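PDB 5IX8: putative sugar ABC transport system, substrate-binding protein, which probably binds a sugar or a related small solute in the periplasm and delivers it to an ABC transporter of the inner membrane. Local coordinates for residues G180-A185 with T206-L211; I144-A149 with A189-L194; T21-L26 with G55-V60; D121-G126 with P155-E160. All blocks are in the same frame, centred on the assembly; numbering follows the deposited sequence.

Contact 1: residues G180-A185 with T206-L211. With EDO (1,2-ethanediol), chain E; EDO (1,2-ethanediol), chain F.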
loop_
_atom_site.group_PDB
_atom_site.type_symbol
_atom_site.label_atom_id
_atom_site.label_comp_id
_atom_site.label_asym_id
_atom_site.label_seq_id
_atom_site.Cartn_x
_atom_site.Cartn_y
_atom_site.Cartn_z
ATOM N N GLY A 180 -12.425 10.634 -6.640
ATOM C CA GLY A 180 -11.177 11.349 -6.472
ATOM C C GLY A 180 -9.974 10.481 -6.767
ATOM O O GLY A 180 -10.077 9.406 -7.357
ATOM N N GLU A 181 -8.803 10.980 -6.355
ATOM C CA GLU A 181 -7.535 10.297 -6.595
ATOM C C GLU A 181 -6.748 10.126 -5.301
ATOM O O GLU A 181 -5.558 9.797 -5.342
ATOM C CB GLU A 181 -6.677 11.022 -7.632
ATOM C CG GLU A 181 -6.294 12.384 -7.184
ATOM C CD GLU A 181 -5.409 13.079 -8.189
ATOM O OE1 GLU A 181 -4.778 12.359 -9.014
ATOM O OE2 GLU A 181 -5.331 14.332 -8.145
HETATM N N MSE A 182 -7.404 10.299 -4.166
HETATM C CA MSE A 182 -6.825 10.023 -2.852
HETATM C C MSE A 182 -5.697 11.013 -2.507
HETATM O O MSE A 182 -4.744 10.689 -1.777
HETATM C CB MSE A 182 -6.354 8.568 -2.758
HETATM C CG MSE A 182 -7.511 7.599 -3.055
HETATM SE SE MSE A 182 -7.194 5.774 -2.602
HETATM C CE MSE A 182 -5.708 5.537 -3.808
ATOM N N SER A 183 -5.834 12.246 -3.001
ATOM C CA SER A 183 -4.855 13.281 -2.728
ATOM C C SER A 183 -5.134 13.973 -1.393
ATOM O O SER A 183 -6.176 13.770 -0.754
ATOM C CB SER A 183 -4.896 14.309 -3.851
ATOM O OG SER A 183 -6.147 15.001 -3.817
ATOM N N LEU A 184 -4.171 14.789 -0.952
ATOM C CA LEU A 184 -4.427 15.663 0.190
ATOM C C LEU A 184 -5.666 16.501 -0.047
ATOM O O LEU A 184 -6.520 16.649 0.837
ATOM C CB LEU A 184 -3.256 16.611 0.424
ATOM C CG LEU A 184 -1.971 15.975 0.892
ATOM C CD1 LEU A 184 -0.899 17.019 0.810
ATOM C CD2 LEU A 184 -2.187 15.520 2.311
ATOM N N ALA A 185 -5.747 17.108 -1.231
ATOM C CA ALA A 185 -6.870 17.993 -1.528
ATOM C C ALA A 185 -8.183 17.237 -1.490
ATOM O O ALA A 185 -9.185 17.773 -1.016
ATOM C CB ALA A 185 -6.684 18.657 -2.893
ATOM N N THR A 206 -10.292 6.578 6.746
ATOM C CA THR A 206 -9.620 6.805 5.468
ATOM C C THR A 206 -8.693 5.629 5.206
ATOM O O THR A 206 -8.143 5.040 6.158
ATOM C CB THR A 206 -8.766 8.097 5.455
ATOM O OG1 THR A 206 -7.624 7.921 6.318
ATOM C CG2 THR A 206 -9.576 9.348 5.879
ATOM N N PRO A 207 -8.443 5.299 3.934
ATOM C CA PRO A 207 -7.607 4.132 3.650
ATOM C C PRO A 207 -6.141 4.421 3.451
ATOM O O PRO A 207 -5.381 3.446 3.400
ATOM C CB PRO A 207 -8.221 3.591 2.348
ATOM C CG PRO A 207 -8.610 4.905 1.584
ATOM C CD PRO A 207 -9.231 5.701 2.753
ATOM N N VAL A 208 -5.719 5.690 3.302
ATOM C CA VAL A 208 -4.341 6.009 2.915
ATOM C C VAL A 208 -3.914 7.330 3.526
ATOM O O VAL A 208 -4.739 8.204 3.822
ATOM C CB VAL A 208 -4.139 6.095 1.381
ATOM C CG1 VAL A 208 -4.528 4.836 0.705
ATOM C CG2 VAL A 208 -4.936 7.273 0.796
ATOM N N THR A 209 -2.592 7.474 3.680
ATOM C CA THR A 209 -1.927 8.622 4.289
ATOM C C THR A 209 -2.536 9.969 3.931
ATOM O O THR A 209 -2.935 10.735 4.810
ATOM C CB THR A 209 -0.446 8.650 3.880
ATOM O OG1 THR A 209 0.136 7.352 4.007
ATOM C CG2 THR A 209 0.298 9.646 4.743
ATOM N N PHE A 210 -2.571 10.306 2.645
ATOM C CA PHE A 210 -2.955 11.676 2.299
ATOM C C PHE A 210 -4.423 11.948 2.572
ATOM O O PHE A 210 -4.784 13.099 2.834
ATOM C CB PHE A 210 -2.670 11.979 0.830
ATOM C CG PHE A 210 -1.228 12.019 0.503
ATOM C CD1 PHE A 210 -0.279 12.189 1.506
ATOM C CD2 PHE A 210 -0.806 11.901 -0.806
ATOM C CE1 PHE A 210 1.091 12.233 1.189
ATOM C CE2 PHE A 210 0.549 11.933 -1.118
ATOM C CZ PHE A 210 1.488 12.115 -0.124
ATOM N N LEU A 211 -5.290 10.934 2.453
ATOM C CA LEU A 211 -6.690 11.154 2.825
ATOM C C LEU A 211 -6.804 11.361 4.329
ATOM O O LEU A 211 -7.551 12.229 4.777
ATOM C CB LEU A 211 -7.581 9.999 2.346
ATOM C CG LEU A 211 -7.815 9.922 0.836
ATOM C CD1 LEU A 211 -8.595 8.645 0.512
ATOM C CD2 LEU A 211 -8.536 11.166 0.310
HETATM C C1 EDO E . -1.841 10.494 -7.337
HETATM O O1 EDO E . -3.065 10.316 -8.074
HETATM C C2 EDO E . -2.140 11.103 -5.970
HETATM O O2 EDO E . -2.799 10.124 -5.166
HETATM C C1 EDO F . -14.155 11.520 -9.461
HETATM O O1 EDO F . -13.203 10.467 -9.399
HETATM C C2 EDO F . -15.211 11.126 -10.469
HETATM O O2 EDO F . -16.049 10.122 -9.878
#
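Selenomethionine M182 has its CG anti to the carbonyl carbon (chi1 -57°), which brings that atom 3.9 Å from L211 CD1, while its CB meets V208 CG2 at 4.0 Å. The bend at chi3 (-62°) lays SE on P155 and turns the methyl CE toward Y57. L211 answers with its other branch: CD2 lies against the backbone of M182 and S183, 3.7 Å from S183 O. F210, its CG likewise anti to the carbonyl carbon (chi1 -68°), sets CB 3.6 Å from the backbone oxygen M182 O, which comes to the edge of the ring, near its plane. L184, given in one of two conformers, adds its CD2 beside F210 CB, placed obliquely to the ring. Beside this apolar seam an ethanediol, probably from the crystallisation liquor, is held twice by E181: its O2 donates to E181 O over 2.8 Å and its O1 to E181 OE1. S183, in the loop before helix 184-197, is the N-cap of that helix, its OG bonded to D186 N, while V208 is the N-cap of helix 209-221. The contact thus packs the starts of two consecutive helices of one lobe together, with W154 and P155 of helix 154-168 against M182, and I213 of helix 209-221 against L184.

Contact 2: residues I144-A149 with A189-L194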
loop_
_atom_site.group_PDB
_atom_site.type_symbol
_atom_site.label_atom_id
_atom_site.label_comp_id
_atom_site.label_asym_id
_atom_site.label_seq_id
_atom_site.Cartn_x
_atom_site.Cartn_y
_atom_site.Cartn_z
ATOM N N ILE A 144 -17.707 8.742 9.778
ATOM C CA ILE A 144 -17.627 9.178 8.384
ATOM C C ILE A 144 -16.676 8.258 7.639
ATOM O O ILE A 144 -15.544 8.021 8.102
ATOM C CB ILE A 144 -17.129 10.627 8.305
ATOM C CG1 ILE A 144 -18.222 11.603 8.750
ATOM C CG2 ILE A 144 -16.623 10.936 6.879
ATOM C CD1 ILE A 144 -17.684 12.978 9.236
ATOM N N VAL A 145 -17.099 7.781 6.463
ATOM C CA VAL A 145 -16.271 6.926 5.615
ATOM C C VAL A 145 -15.849 7.720 4.381
ATOM O O VAL A 145 -16.701 8.183 3.616
ATOM C CB VAL A 145 -16.998 5.634 5.214
ATOM C CG1 VAL A 145 -16.120 4.827 4.239
ATOM C CG2 VAL A 145 -17.379 4.782 6.470
ATOM N N VAL A 146 -14.539 7.895 4.205
ATOM C CA VAL A 146 -13.936 8.532 3.028
ATOM C C VAL A 146 -13.142 7.394 2.399
ATOM O O VAL A 146 -12.021 7.125 2.848
ATOM C CB VAL A 146 -13.042 9.731 3.404
ATOM C CG1 VAL A 146 -12.313 10.317 2.173
ATOM C CG2 VAL A 146 -13.844 10.836 4.060
ATOM N N PRO A 147 -13.696 6.661 1.426
ATOM C CA PRO A 147 -13.177 5.332 1.090
ATOM C C PRO A 147 -12.041 5.317 0.096
ATOM O O PRO A 147 -11.452 4.250 -0.118
ATOM C CB PRO A 147 -14.390 4.647 0.448
ATOM C CG PRO A 147 -15.093 5.757 -0.233
ATOM C CD PRO A 147 -15.019 6.886 0.820
ATOM N N GLY A 148 -11.742 6.435 -0.534
ATOM C CA GLY A 148 -10.744 6.447 -1.566
ATOM C C GLY A 148 -11.362 6.437 -2.943
ATOM O O GLY A 148 -12.549 6.726 -3.144
ATOM N N ALA A 149 -10.509 6.133 -3.923
ATOM C CA ALA A 149 -10.893 6.168 -5.324
ATOM C C ALA A 149 -11.563 4.856 -5.722
ATOM O O ALA A 149 -11.341 3.805 -5.104
ATOM C CB ALA A 149 -9.672 6.393 -6.193
ATOM N N ALA A 189 -11.301 18.149 1.011
ATOM C CA ALA A 189 -12.595 18.574 0.498
ATOM C C ALA A 189 -13.666 17.554 0.856
ATOM O O ALA A 189 -14.793 17.911 1.240
ATOM C CB ALA A 189 -12.511 18.792 -1.017
ATOM N N GLN A 190 -13.341 16.275 0.717
ATOM C CA GLN A 190 -14.365 15.283 1.021
ATOM C C GLN A 190 -14.703 15.276 2.503
ATOM O O GLN A 190 -15.876 15.106 2.871
ATOM C CB GLN A 190 -13.929 13.898 0.564
ATOM C CG GLN A 190 -13.852 13.792 -0.963
ATOM C CD GLN A 190 -13.474 12.419 -1.427
ATOM O OE1 GLN A 190 -13.872 11.372 -0.834
ATOM N NE2 GLN A 190 -12.718 12.386 -2.526
ATOM N N THR A 191 -13.702 15.443 3.370
ATOM C CA THR A 191 -13.997 15.371 4.795
ATOM C C THR A 191 -14.697 16.638 5.243
ATOM O O THR A 191 -15.604 16.592 6.092
ATOM C CB THR A 191 -12.716 15.131 5.606
ATOM O OG1 THR A 191 -12.074 13.952 5.104
ATOM C CG2 THR A 191 -13.060 14.911 7.095
ATOM N N GLN A 192 -14.322 17.775 4.665
ATOM C CA GLN A 192 -15.019 19.005 5.023
ATOM C C GLN A 192 -16.508 18.899 4.692
ATOM O O GLN A 192 -17.377 19.288 5.491
ATOM C CB GLN A 192 -14.373 20.176 4.282
ATOM C CG GLN A 192 -14.961 21.512 4.602
ATOM C CD GLN A 192 -13.949 22.605 4.360
ATOM O OE1 GLN A 192 -13.673 22.964 3.214
ATOM N NE2 GLN A 192 -13.344 23.099 5.435
ATOM N N ASP A 193 -16.812 18.370 3.511
ATOM C CA ASP A 193 -18.193 18.169 3.104
ATOM C C ASP A 193 -18.906 17.174 4.024
ATOM O O ASP A 193 -20.023 17.438 4.505
ATOM C CB ASP A 193 -18.153 17.678 1.660
ATOM C CG ASP A 193 -19.493 17.410 1.095
ATOM O OD1 ASP A 193 -20.203 18.382 0.788
ATOM O OD2 ASP A 193 -19.814 16.218 0.916
ATOM N N LEU A 194 -18.259 16.032 4.317
ATOM C CA LEU A 194 -18.946 15.028 5.132
ATOM C C LEU A 194 -19.061 15.436 6.597
ATOM O O LEU A 194 -20.058 15.064 7.237
ATOM C CB LEU A 194 -18.272 13.655 4.999
ATOM C CG LEU A 194 -18.610 13.040 3.631
ATOM C CD1 LEU A 194 -17.526 12.007 3.207
ATOM C CD2 LEU A 194 -20.025 12.432 3.638
HETATM O O HOH W 1 -12.468 9.085 -1.211
#
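V146 spreads its two methyls over helix 184-197: with CG1 anti to the backbone N (chi1 175°), CG1 goes to Q190 and CG2 to T191 and L194. V146 CG1 lies 3.5 Å from Q190 OE1, and V146 CG2 is 3.7 Å from T191 OG1, the two side chains crossing at about a right angle. One turn further along, L194 brings its CD1 to within 4.0 Å of V146 CG2. I144 packs on L194 as well: its CG2 meets L194 CB at 3.7 Å, while CD1, carried away from the backbone by an extended chi2 (157°), rests against L194 O at 3.7 Å. The Q190 chain is extended beyond CG, and this carries its amide past V146 to the loop after the strand. There a water accepts from G148 N at 2.8 Å and probably donates to Q190 OE1 at 2.7 Å. Q190 NE2 has a weak hydrogen bond to R179 O, and T191 OG1 is bonded within its own helix, to G187 O. Branched aliphatic groups therefore make most of the touch between 144-146 and helix 184-197, as in the core of an alpha/beta lobe, with one water-mediated polar link at the loop end.

Contact 3: residues T21-L26 with G55-V60. With EDO (1,2-ethanediol), chain E.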
loop_
_atom_site.group_PDB
_atom_site.type_symbol
_atom_site.label_atom_id
_atom_site.label_comp_id
_atom_site.label_asym_id
_atom_site.label_seq_id
_atom_site.Cartn_x
_atom_site.Cartn_y
_atom_site.Cartn_z
ATOM N N THR A 21 8.027 0.021 -12.077
ATOM C CA THR A 21 7.123 1.160 -12.224
ATOM C C THR A 21 6.060 1.145 -11.127
ATOM O O THR A 21 5.390 0.134 -10.906
ATOM C CB THR A 21 6.477 1.201 -13.620
ATOM O OG1 THR A 21 5.541 2.270 -13.657
ATOM C CG2 THR A 21 5.783 -0.111 -13.990
ATOM N N VAL A 22 5.898 2.279 -10.447
ATOM C CA VAL A 22 4.905 2.418 -9.392
ATOM C C VAL A 22 4.044 3.624 -9.714
ATOM O O VAL A 22 4.312 4.355 -10.665
ATOM C CB VAL A 22 5.550 2.563 -8.003
ATOM C CG1 VAL A 22 6.260 1.255 -7.585
ATOM C CG2 VAL A 22 6.499 3.798 -7.959
ATOM N N VAL A 23 2.998 3.843 -8.901
ATOM C CA VAL A 23 2.034 4.891 -9.231
ATOM C C VAL A 23 2.666 6.269 -9.076
ATOM O O VAL A 23 2.572 7.125 -9.971
ATOM C CB VAL A 23 0.760 4.776 -8.364
ATOM C CG1 VAL A 23 -0.234 5.893 -8.767
ATOM C CG2 VAL A 23 0.126 3.391 -8.526
ATOM N N HIS A 24 3.289 6.510 -7.927
ATOM C CA HIS A 24 3.828 7.814 -7.587
ATOM C C HIS A 24 4.819 7.627 -6.445
ATOM O O HIS A 24 4.791 6.628 -5.722
ATOM C CB HIS A 24 2.703 8.806 -7.210
ATOM C CG HIS A 24 2.026 8.476 -5.915
ATOM N ND1 HIS A 24 2.599 8.740 -4.686
ATOM C CD2 HIS A 24 0.829 7.899 -5.653
ATOM C CE1 HIS A 24 1.788 8.333 -3.725
ATOM N NE2 HIS A 24 0.714 7.803 -4.283
ATOM N N LEU A 25 5.699 8.598 -6.287
ATOM C CA LEU A 25 6.657 8.568 -5.186
ATOM C C LEU A 25 6.418 9.695 -4.183
ATOM O O LEU A 25 7.373 10.223 -3.614
ATOM C CB LEU A 25 8.095 8.632 -5.707
ATOM C CG LEU A 25 8.500 7.446 -6.588
ATOM C CD1 LEU A 25 9.854 7.724 -7.236
ATOM C CD2 LEU A 25 8.489 6.121 -5.834
ATOM N N LEU A 26 5.153 10.080 -3.959
ATOM C CA LEU A 26 4.829 11.222 -3.113
ATOM C C LEU A 26 4.580 10.874 -1.652
ATOM O O LEU A 26 4.541 11.795 -0.828
ATOM C CB LEU A 26 3.602 11.954 -3.666
ATOM C CG LEU A 26 3.876 12.477 -5.074
ATOM C CD1 LEU A 26 2.597 13.139 -5.598
ATOM C CD2 LEU A 26 5.095 13.437 -5.116
ATOM N N GLY A 55 2.627 8.551 -12.374
ATOM C CA GLY A 55 2.428 9.961 -12.098
ATOM C C GLY A 55 1.161 10.235 -11.329
ATOM O O GLY A 55 1.102 11.216 -10.571
ATOM N N ALA A 56 0.139 9.405 -11.513
ATOM C CA ALA A 56 -1.133 9.610 -10.819
ATOM C C ALA A 56 -1.929 8.331 -10.958
ATOM O O ALA A 56 -1.711 7.566 -11.897
ATOM C CB ALA A 56 -1.929 10.785 -11.409
ATOM N N TYR A 57 -2.867 8.106 -10.036
ATOM C CA TYR A 57 -3.822 7.029 -10.303
ATOM C C TYR A 57 -4.564 7.330 -11.605
ATOM O O TYR A 57 -4.862 8.490 -11.918
ATOM C CB TYR A 57 -4.811 6.867 -9.152
ATOM C CG TYR A 57 -4.120 6.330 -7.933
ATOM C CD1 TYR A 57 -3.782 4.978 -7.843
ATOM C CD2 TYR A 57 -3.785 7.171 -6.878
ATOM C CE1 TYR A 57 -3.142 4.489 -6.722
ATOM C CE2 TYR A 57 -3.133 6.687 -5.754
ATOM C CZ TYR A 57 -2.801 5.355 -5.688
ATOM O OH TYR A 57 -2.176 4.870 -4.570
ATOM N N GLY A 58 -4.803 6.288 -12.396
ATOM C CA GLY A 58 -5.428 6.442 -13.699
ATOM C C GLY A 58 -4.473 6.634 -14.862
ATOM O O GLY A 58 -4.922 6.560 -16.014
ATOM N N ASN A 59 -3.176 6.872 -14.602
ATOM C CA ASN A 59 -2.179 7.063 -15.658
ATOM C C ASN A 59 -1.704 5.719 -16.205
ATOM O O ASN A 59 -0.530 5.347 -16.147
ATOM C CB ASN A 59 -1.005 7.889 -15.139
ATOM C CG ASN A 59 -1.313 9.366 -15.133
ATOM O OD1 ASN A 59 -2.458 9.760 -15.416
ATOM N ND2 ASN A 59 -0.312 10.196 -14.838
ATOM N N VAL A 60 -2.661 4.985 -16.771
ATOM C CA VAL A 60 -2.401 3.620 -17.183
ATOM C C VAL A 60 -1.548 3.577 -18.455
ATOM O O VAL A 60 -0.614 2.774 -18.556
ATOM C CB VAL A 60 -3.755 2.906 -17.323
ATOM C CG1 VAL A 60 -3.587 1.573 -17.932
ATOM C CG2 VAL A 60 -4.381 2.751 -15.948
HETATM C C1 EDO E . -1.841 10.494 -7.337
HETATM O O1 EDO E . -3.065 10.316 -8.074
HETATM C C2 EDO E . -2.140 11.103 -5.970
HETATM O O2 EDO E . -2.799 10.124 -5.166
HETATM O O HOH W 2 -1.502 6.627 -2.733
#
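V23 sets its CG1 over one face of the Y57 ring, 3.8 Å from the ring centroid and only 11° off the normal, a CH-pi contact placed almost over the ring centre. Having CG1 anti to the backbone N (chi1 -179°) also puts this methyl 3.7 Å from Y57 N, while CG2 reaches Y57 CE1. Next to it the backbone closes the two segments together: G55 N donates to V23 O over 2.8 Å. H24 approaches the tyrosine obliquely, the two ring planes 77° apart. A water joins them, 2.9 Å from H24 NE2 and 2.6 Å from Y57 OH, in the plane of both rings. Further out, L26 N donates to H24 ND1 over 3.0 Å, in the imidazole plane, so both ring nitrogens have partners and the ring's rotation is fixed. Y30 bonds Y57 OH through its own hydroxyl and meets the H24 ring edge-to-face. An ethanediol, probably from the crystallisation liquor, accepts from Y57 N with its O1 at 3.0 Å, and A56 to N59 form a type II turn. The contact lies on the surface where strand 17-22 ends, against the loop joining strand 47-53 to helix 60-73. These adjoining strands of a parallel sheet bring the two loops together beside helix 28-43, at the face turned to the other lobe.

Contact 4: residues D121-G126 with P155-E160. With SO4 (sulfate ion), chain C.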
loop_
_atom_site.group_PDB
_atom_site.type_symbol
_atom_site.label_atom_id
_atom_site.label_comp_id
_atom_site.label_asym_id
_atom_site.label_seq_id
_atom_site.Cartn_x
_atom_site.Cartn_y
_atom_site.Cartn_z
ATOM N N ASP A 121 -2.623 -7.933 2.891
ATOM C CA ASP A 121 -4.033 -8.294 2.765
ATOM C C ASP A 121 -4.867 -7.039 3.013
ATOM O O ASP A 121 -5.053 -6.625 4.157
ATOM C CB ASP A 121 -4.363 -9.390 3.778
ATOM C CG ASP A 121 -5.754 -9.930 3.642
ATOM O OD1 ASP A 121 -6.655 -9.202 3.169
ATOM O OD2 ASP A 121 -5.952 -11.112 4.021
ATOM N N ASP A 122 -5.393 -6.436 1.945
ATOM C CA ASP A 122 -6.111 -5.172 2.084
ATOM C C ASP A 122 -7.400 -5.318 2.896
ATOM O O ASP A 122 -7.724 -4.434 3.701
ATOM C CB ASP A 122 -6.379 -4.573 0.706
ATOM C CG ASP A 122 -5.098 -4.017 0.082
ATOM O OD1 ASP A 122 -4.549 -2.991 0.572
ATOM O OD2 ASP A 122 -4.593 -4.651 -0.863
ATOM N N THR A 123 -8.115 -6.439 2.761
ATOM C CA THR A 123 -9.280 -6.625 3.619
ATOM C C THR A 123 -8.888 -6.613 5.096
ATOM O O THR A 123 -9.611 -6.043 5.941
ATOM C CB THR A 123 -9.991 -7.932 3.271
ATOM O OG1 THR A 123 -10.334 -7.917 1.883
ATOM C CG2 THR A 123 -11.261 -8.062 4.115
ATOM N N LEU A 124 -7.749 -7.230 5.431
ATOM C CA LEU A 124 -7.354 -7.332 6.835
ATOM C C LEU A 124 -6.847 -5.988 7.364
ATOM O O LEU A 124 -7.002 -5.690 8.558
ATOM C CB LEU A 124 -6.308 -8.425 7.002
ATOM C CG LEU A 124 -5.855 -8.739 8.420
ATOM C CD1 LEU A 124 -7.014 -9.027 9.370
ATOM C CD2 LEU A 124 -4.944 -9.953 8.325
ATOM N N ILE A 125 -6.271 -5.157 6.492
ATOM C CA ILE A 125 -5.961 -3.787 6.886
ATOM C C ILE A 125 -7.232 -3.092 7.382
ATOM O O ILE A 125 -7.243 -2.435 8.432
ATOM C CB ILE A 125 -5.320 -3.025 5.707
ATOM C CG1 ILE A 125 -3.881 -3.513 5.494
ATOM C CG2 ILE A 125 -5.350 -1.524 5.984
ATOM C CD1 ILE A 125 -3.190 -2.844 4.340
ATOM N N GLY A 126 -8.335 -3.252 6.639
ATOM C CA GLY A 126 -9.591 -2.661 7.066
ATOM C C GLY A 126 -10.106 -3.283 8.349
ATOM O O GLY A 126 -10.573 -2.581 9.241
ATOM N N PRO A 155 -8.849 -0.165 -2.279
ATOM C CA PRO A 155 -9.620 0.700 -1.368
ATOM C C PRO A 155 -10.950 0.074 -1.022
ATOM O O PRO A 155 -11.418 0.190 0.112
ATOM C CB PRO A 155 -9.794 2.015 -2.170
ATOM C CG PRO A 155 -8.556 2.029 -3.111
ATOM C CD PRO A 155 -8.527 0.553 -3.526
ATOM N N ARG A 156 -11.578 -0.598 -1.989
ATOM C CA ARG A 156 -12.834 -1.281 -1.691
ATOM C C ARG A 156 -12.614 -2.412 -0.689
ATOM O O ARG A 156 -13.432 -2.605 0.229
ATOM C CB ARG A 156 -13.474 -1.806 -2.983
ATOM C CG ARG A 156 -14.907 -2.287 -2.732
ATOM C CD ARG A 156 -15.505 -3.076 -3.886
ATOM N NE ARG A 156 -14.991 -4.427 -3.904
ATOM C CZ ARG A 156 -14.063 -4.875 -4.756
ATOM N NH1 ARG A 156 -13.642 -4.117 -5.768
ATOM N NH2 ARG A 156 -13.612 -6.125 -4.646
ATOM N N LEU A 157 -11.518 -3.174 -0.844
ATOM C CA LEU A 157 -11.234 -4.248 0.100
ATOM C C LEU A 157 -11.045 -3.700 1.510
ATOM O O LEU A 157 -11.580 -4.257 2.481
ATOM C CB LEU A 157 -9.992 -5.048 -0.331
ATOM C CG LEU A 157 -10.112 -5.761 -1.691
ATOM C CD1 LEU A 157 -8.785 -6.384 -2.064
ATOM C CD2 LEU A 157 -11.196 -6.840 -1.689
ATOM N N ARG A 158 -10.300 -2.599 1.640
ATOM C CA ARG A 158 -10.121 -1.991 2.959
ATOM C C ARG A 158 -11.444 -1.541 3.543
ATOM O O ARG A 158 -11.703 -1.739 4.741
ATOM C CB ARG A 158 -9.173 -0.811 2.874
ATOM C CG ARG A 158 -7.768 -1.281 2.495
ATOM C CD ARG A 158 -6.757 -0.135 2.390
ATOM N NE ARG A 158 -5.495 -0.693 1.926
ATOM C CZ ARG A 158 -4.316 -0.083 1.964
ATOM N NH1 ARG A 158 -4.186 1.130 2.511
ATOM N NH2 ARG A 158 -3.252 -0.717 1.474
ATOM N N TYR A 159 -12.281 -0.904 2.718
ATOM C CA TYR A 159 -13.606 -0.499 3.171
ATOM C C TYR A 159 -14.432 -1.699 3.623
ATOM O O TYR A 159 -15.070 -1.666 4.679
ATOM C CB TYR A 159 -14.311 0.252 2.046
ATOM C CG TYR A 159 -15.773 0.461 2.283
ATOM C CD1 TYR A 159 -16.232 1.213 3.356
ATOM C CD2 TYR A 159 -16.713 -0.102 1.407
ATOM C CE1 TYR A 159 -17.590 1.393 3.555
ATOM C CE2 TYR A 159 -18.078 0.101 1.594
ATOM C CZ TYR A 159 -18.503 0.854 2.673
ATOM O OH TYR A 159 -19.862 1.033 2.857
ATOM N N GLU A 160 -14.422 -2.773 2.840
ATOM C CA GLU A 160 -15.194 -3.960 3.198
ATOM C C GLU A 160 -14.751 -4.546 4.541
ATOM O O GLU A 160 -15.584 -4.921 5.377
ATOM C CB GLU A 160 -15.091 -5.014 2.083
ATOM C CG GLU A 160 -15.948 -4.638 0.871
ATOM C CD GLU A 160 -15.612 -5.447 -0.371
ATOM O OE1 GLU A 160 -14.747 -6.350 -0.291
ATOM O OE2 GLU A 160 -16.210 -5.173 -1.433
HETATM S S SO4 C . -13.689 -0.643 -7.099
HETATM O O1 SO4 C . -14.587 -1.776 -6.955
HETATM O O2 SO4 C . -12.335 -1.041 -7.459
HETATM O O3 SO4 C . -13.638 0.154 -5.860
HETATM O O4 SO4 C . -14.240 0.236 -8.137
HETATM O O HOH W 3 -13.047 -8.038 1.214
#
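The R158 guanidinium carries I125 CD1 over one face, 3.5 Å above its plane and offset toward the rim, and meets D122 at its edge. R158 NE and NH2 grip the same atom, D122 OD1, side-on, each at 2.8 Å and both within 2° of the guanidinium plane. NH2 comes nearly along the C-O axis of the carboxylate and NE on the anti side, the two flat groups lying 27° apart. The chain of R158, extended from CG to NE, runs alongside I125 to reach this acid, and E252 takes a salt bridge from NH2 and P207 O a hydrogen bond from NH1. Two carboxylates and a carbonyl hold the guanidinium and fix its orientation. R156 NE makes a salt bridge to E160 OE2, with E153 as a second acid partner, and NH1 donates to an oxygen of a sulfate, probably from the crystallisation liquor. A water joins T123 OG1 to E160 OE1. Where the backbones come closest, G126 CA lies 3.3 Å from R158 O and T123 CA 3.5 Å from L157 O, both CA-H...O contacts. D121, whose OD1 accepts from L124 N, caps helix 122-135. With axes 6.5 Å apart and crossing at -40°, the short segments make a close helix pair in which G126, lacking a side chain, lies against the R158 carbonyl, part of the helical layer packed on the sheet of an alpha/beta lobe, as in the periplasmic binding protein fold.

Overall arrangement
Contacts 2 and 4 are buried, contact 1 is partly buried and contact 3 is at the surface. Contacts 1 and 2 share helix 184-197: its start packs on a neighbouring helix start in the first, its middle on the end of strand 142-145 and the residues that follow in the second. Both are mainly apolar, contact 1 with an aromatic ring and a selenomethionine, contact 2 with aliphatic branches. Contact 4, in the same lobe, depends instead on an internal salt bridge and close backbones, and is tied to contact 1 through P207 O and R158 NH1. Contact 3 belongs to the other lobe and mixes a backbone bond, aromatic rings and a water. It meets contact 1 where F210 reaches L26, and one ethanediol touches both.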